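Local atomic coordinates of actinorhodin polyketide putative beta-ketoacyl synthase 2 (Streptomyces coelicolor A3, PDB entry 1TQY), a protein that probably acts as the chain length factor that partners a ketosynthase in building the polyketide backbone of the antibiotic actinorhodin. Residues G17-N22 against A87-Q92. Numbering follows the deposited sequence.
With NA (sodium ion), chain K.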
ATOM      1  N   GLY B  17       1.455 -14.616  15.241  1.00 26.24           N
ATOM      2  CA  GLY B  17       2.893 -14.789  15.143  1.00 25.89           C
ATOM      3  C   GLY B  17       3.562 -13.481  15.518  1.00 26.93           C
ATOM      4  O   GLY B  17       3.363 -12.467  14.843  1.00 27.38           O
ATOM      5  N   VAL B  18       4.346 -13.476  16.591  1.00 26.74           N
ATOM      6  CA  VAL B  18       4.973 -12.227  16.987  1.00 24.93           C
ATOM      7  C   VAL B  18       6.490 -12.214  16.979  1.00 25.24           C
ATOM      8  O   VAL B  18       7.150 -13.163  17.403  1.00 23.92           O
ATOM      9  CB  VAL B  18       4.484 -11.753  18.382  1.00 26.85           C
ATOM     10  CG1 VAL B  18       2.977 -11.959  18.511  1.00 24.90           C
ATOM     11  CG2 VAL B  18       5.227 -12.453  19.472  1.00 28.16           C
ATOM     12  N   VAL B  19       7.032 -11.127  16.447  1.00 23.37           N
ATOM     13  CA  VAL B  19       8.467 -10.912  16.395  1.00 23.10           C
ATOM     14  C   VAL B  19       8.674  -9.523  17.002  1.00 23.56           C
ATOM     15  O   VAL B  19       8.475  -8.497  16.341  1.00 23.70           O
ATOM     16  CB  VAL B  19       8.988 -10.992  14.927  1.00 23.70           C
ATOM     17  CG1 VAL B  19       8.850 -12.429  14.412  1.00 23.83           C
ATOM     18  CG2 VAL B  19       8.199 -10.059  14.016  1.00 25.17           C
ATOM     19  N   ALA B  20       9.055  -9.497  18.275  1.00 23.37           N
ATOM     20  CA  ALA B  20       9.243  -8.234  18.993  1.00 24.25           C
ATOM     21  C   ALA B  20      10.583  -8.055  19.694  1.00 24.17           C
ATOM     22  O   ALA B  20      11.233  -9.028  20.075  1.00 23.13           O
ATOM     23  CB  ALA B  20       8.113  -8.060  20.002  1.00 24.58           C
ATOM     24  N   PRO B  21      11.003  -6.792  19.888  1.00 24.38           N
ATOM     25  CA  PRO B  21      12.277  -6.493  20.551  1.00 24.69           C
ATOM     26  C   PRO B  21      12.405  -7.115  21.941  1.00 24.34           C
ATOM     27  O   PRO B  21      13.514  -7.305  22.429  1.00 24.97           O
ATOM     28  CB  PRO B  21      12.297  -4.964  20.593  1.00 23.79           C
ATOM     29  CG  PRO B  21      11.526  -4.587  19.357  1.00 22.17           C
ATOM     30  CD  PRO B  21      10.359  -5.552  19.418  1.00 23.00           C
ATOM     31  N   ASN B  22      11.282  -7.432  22.581  1.00 23.59           N
ATOM     32  CA  ASN B  22      11.344  -8.046  23.906  1.00 25.91           C
ATOM     33  C   ASN B  22      10.871  -9.499  23.893  1.00 26.89           C
ATOM     34  O   ASN B  22      10.561 -10.067  24.938  1.00 27.36           O
ATOM     35  CB  ASN B  22      10.539  -7.218  24.926  1.00 24.51           C
ATOM     36  CG  ASN B  22       9.080  -7.088  24.556  1.00 25.74           C
ATOM     37  OD1 ASN B  22       8.707  -7.260  23.391  1.00 26.50           O
ATOM     38  ND2 ASN B  22       8.246  -6.750  25.536  1.00 25.26           N
ATOM     39  N   ALA B  87       4.743 -14.927   9.894  1.00 23.58           N
ATOM     40  CA  ALA B  87       3.677 -15.554   9.125  1.00 22.81           C
ATOM     41  C   ALA B  87       3.635 -17.067   9.316  1.00 24.37           C
ATOM     42  O   ALA B  87       2.572 -17.634   9.552  1.00 23.30           O
ATOM     43  CB  ALA B  87       3.819 -15.206   7.646  1.00 23.13           C
ATOM     44  N   ASP B  88       4.786 -17.721   9.222  1.00 26.50           N
ATOM     45  CA  ASP B  88       4.823 -19.173   9.382  1.00 28.54           C
ATOM     46  C   ASP B  88       4.296 -19.588  10.752  1.00 28.85           C
ATOM     47  O   ASP B  88       3.444 -20.482  10.855  1.00 27.88           O
ATOM     48  CB  ASP B  88       6.247 -19.697   9.181  1.00 30.37           C
ATOM     49  CG  ASP B  88       6.336 -21.205   9.323  1.00 34.76           C
ATOM     50  OD1 ASP B  88       5.729 -21.924   8.496  1.00 36.34           O
ATOM     51  OD2 ASP B  88       7.013 -21.676  10.267  1.00 36.70           O
ATOM     52  N   TRP B  89       4.796 -18.936  11.802  1.00 29.08           N
ATOM     53  CA  TRP B  89       4.366 -19.219  13.179  1.00 28.54           C
ATOM     54  C   TRP B  89       2.865 -19.013  13.379  1.00 27.95           C
ATOM     55  O   TRP B  89       2.221 -19.755  14.127  1.00 28.62           O
ATOM     56  CB  TRP B  89       5.126 -18.331  14.186  1.00 29.09           C
ATOM     57  CG  TRP B  89       6.557 -18.730  14.384  1.00 29.47           C
ATOM     58  CD1 TRP B  89       7.130 -19.918  14.027  1.00 30.07           C
ATOM     59  CD2 TRP B  89       7.594 -17.955  15.009  1.00 30.79           C
ATOM     60  NE1 TRP B  89       8.459 -19.929  14.385  1.00 32.25           N
ATOM     61  CE2 TRP B  89       8.771 -18.740  14.989  1.00 31.39           C
ATOM     62  CE3 TRP B  89       7.643 -16.675  15.580  1.00 30.99           C
ATOM     63  CZ2 TRP B  89       9.987 -18.288  15.522  1.00 30.95           C
ATOM     64  CZ3 TRP B  89       8.855 -16.221  16.112  1.00 32.19           C
ATOM     65  CH2 TRP B  89      10.011 -17.031  16.078  1.00 32.90           C
ATOM     66  N   ALA B  90       2.313 -18.004  12.713  1.00 26.92           N
ATOM     67  CA  ALA B  90       0.888 -17.707  12.826  1.00 28.07           C
ATOM     68  C   ALA B  90       0.045 -18.824  12.198  1.00 29.04           C
ATOM     69  O   ALA B  90      -0.969 -19.238  12.763  1.00 28.29           O
ATOM     70  CB  ALA B  90       0.581 -16.370  12.153  1.00 25.54           C
ATOM     71  N   LEU B  91       0.475 -19.304  11.031  1.00 30.24           N
ATOM     72  CA  LEU B  91      -0.231 -20.376  10.339  1.00 30.60           C
ATOM     73  C   LEU B  91      -0.214 -21.683  11.128  1.00 32.93           C
ATOM     74  O   LEU B  91      -1.202 -22.423  11.132  1.00 33.07           O
ATOM     75  CB  LEU B  91       0.355 -20.611   8.946  1.00 28.98           C
ATOM     76  CG  LEU B  91      -0.067 -19.619   7.851  1.00 28.18           C
ATOM     77  CD1 LEU B  91       0.723 -19.882   6.569  1.00 26.91           C
ATOM     78  CD2 LEU B  91      -1.567 -19.771   7.591  1.00 27.11           C
ATOM     79  N   GLN B  92       0.890 -21.994  11.797  1.00 33.38           N
ATOM     80  CA  GLN B  92       0.893 -23.232  12.564  1.00 35.62           C
ATOM     81  C   GLN B  92       0.252 -23.057  13.938  1.00 34.51           C
ATOM     82  O   GLN B  92      -0.178 -24.031  14.551  1.00 34.43           O
ATOM     83  CB  GLN B  92       2.306 -23.813  12.677  1.00 37.72           C
ATOM     84  CG  GLN B  92       3.318 -22.948  13.346  1.00 42.82           C
ATOM     85  CD  GLN B  92       4.734 -23.499  13.184  1.00 46.75           C
ATOM     86  OE1 GLN B  92       5.406 -23.839  14.168  1.00 49.68           O
ATOM     87  NE2 GLN B  92       5.192 -23.592  11.937  1.00 46.25           N
TER
HETATM   88 NA    NA K1091      15.666  -6.669  22.184  1.00 39.15          NA
HETATM   89  O   HOH W   1      16.028  -7.024  24.466  1.00 31.74           O
HETATM   90  O   HOH W   2      17.934  -4.731  22.323  1.00 38.31           O
HETATM   91  O   HOH W   3      15.932  -8.487  21.609  1.00 31.94           O
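Just past the strand that meets Trp89 and Ala90, Pro21 O binds the sodium ion at 2.3 Å. Gln58 O and a water molecule are further ligands. The contact itself lies at the other end of the segment and is mostly apolar. Trp89 carries much of it. Its CG is anti to its own carbonyl carbon (chi1 -73°), and the indole reaches out from the helix along the strand. The six-membered ring presents its edge to Val18 O, which lies near the ring plane, 3.7 Å from CZ3. This places a carbonyl oxygen beside the positively polarised rim of the ring, an approach that is probably mildly favourable. Val19 CG1 meets the same Trp89 CZ3 at 4.2 Å, at a slant to the ring. Gly17 takes the close backbone approach. Its CA is 4.2 Å from Ala90 CA, and its N is 3.7 Å from Ala90 CB. With no side chain on Gly17, the helix can come this near. The strand 17-20 and helix 87-92 axes approach to 6.7 Å and run roughly antiparallel, at 147°. Both belong to the N-terminal half of the thiolase fold. Backbone hydrogen bonds join Gly17 to Ile241 and Val19 to Gly239 of the antiparallel strand 238-246. Val18 points away from helix 78-93 and packs on helices 26-34 and 345-359, while Ala87 of helix 78-93 packs on helix 147-156.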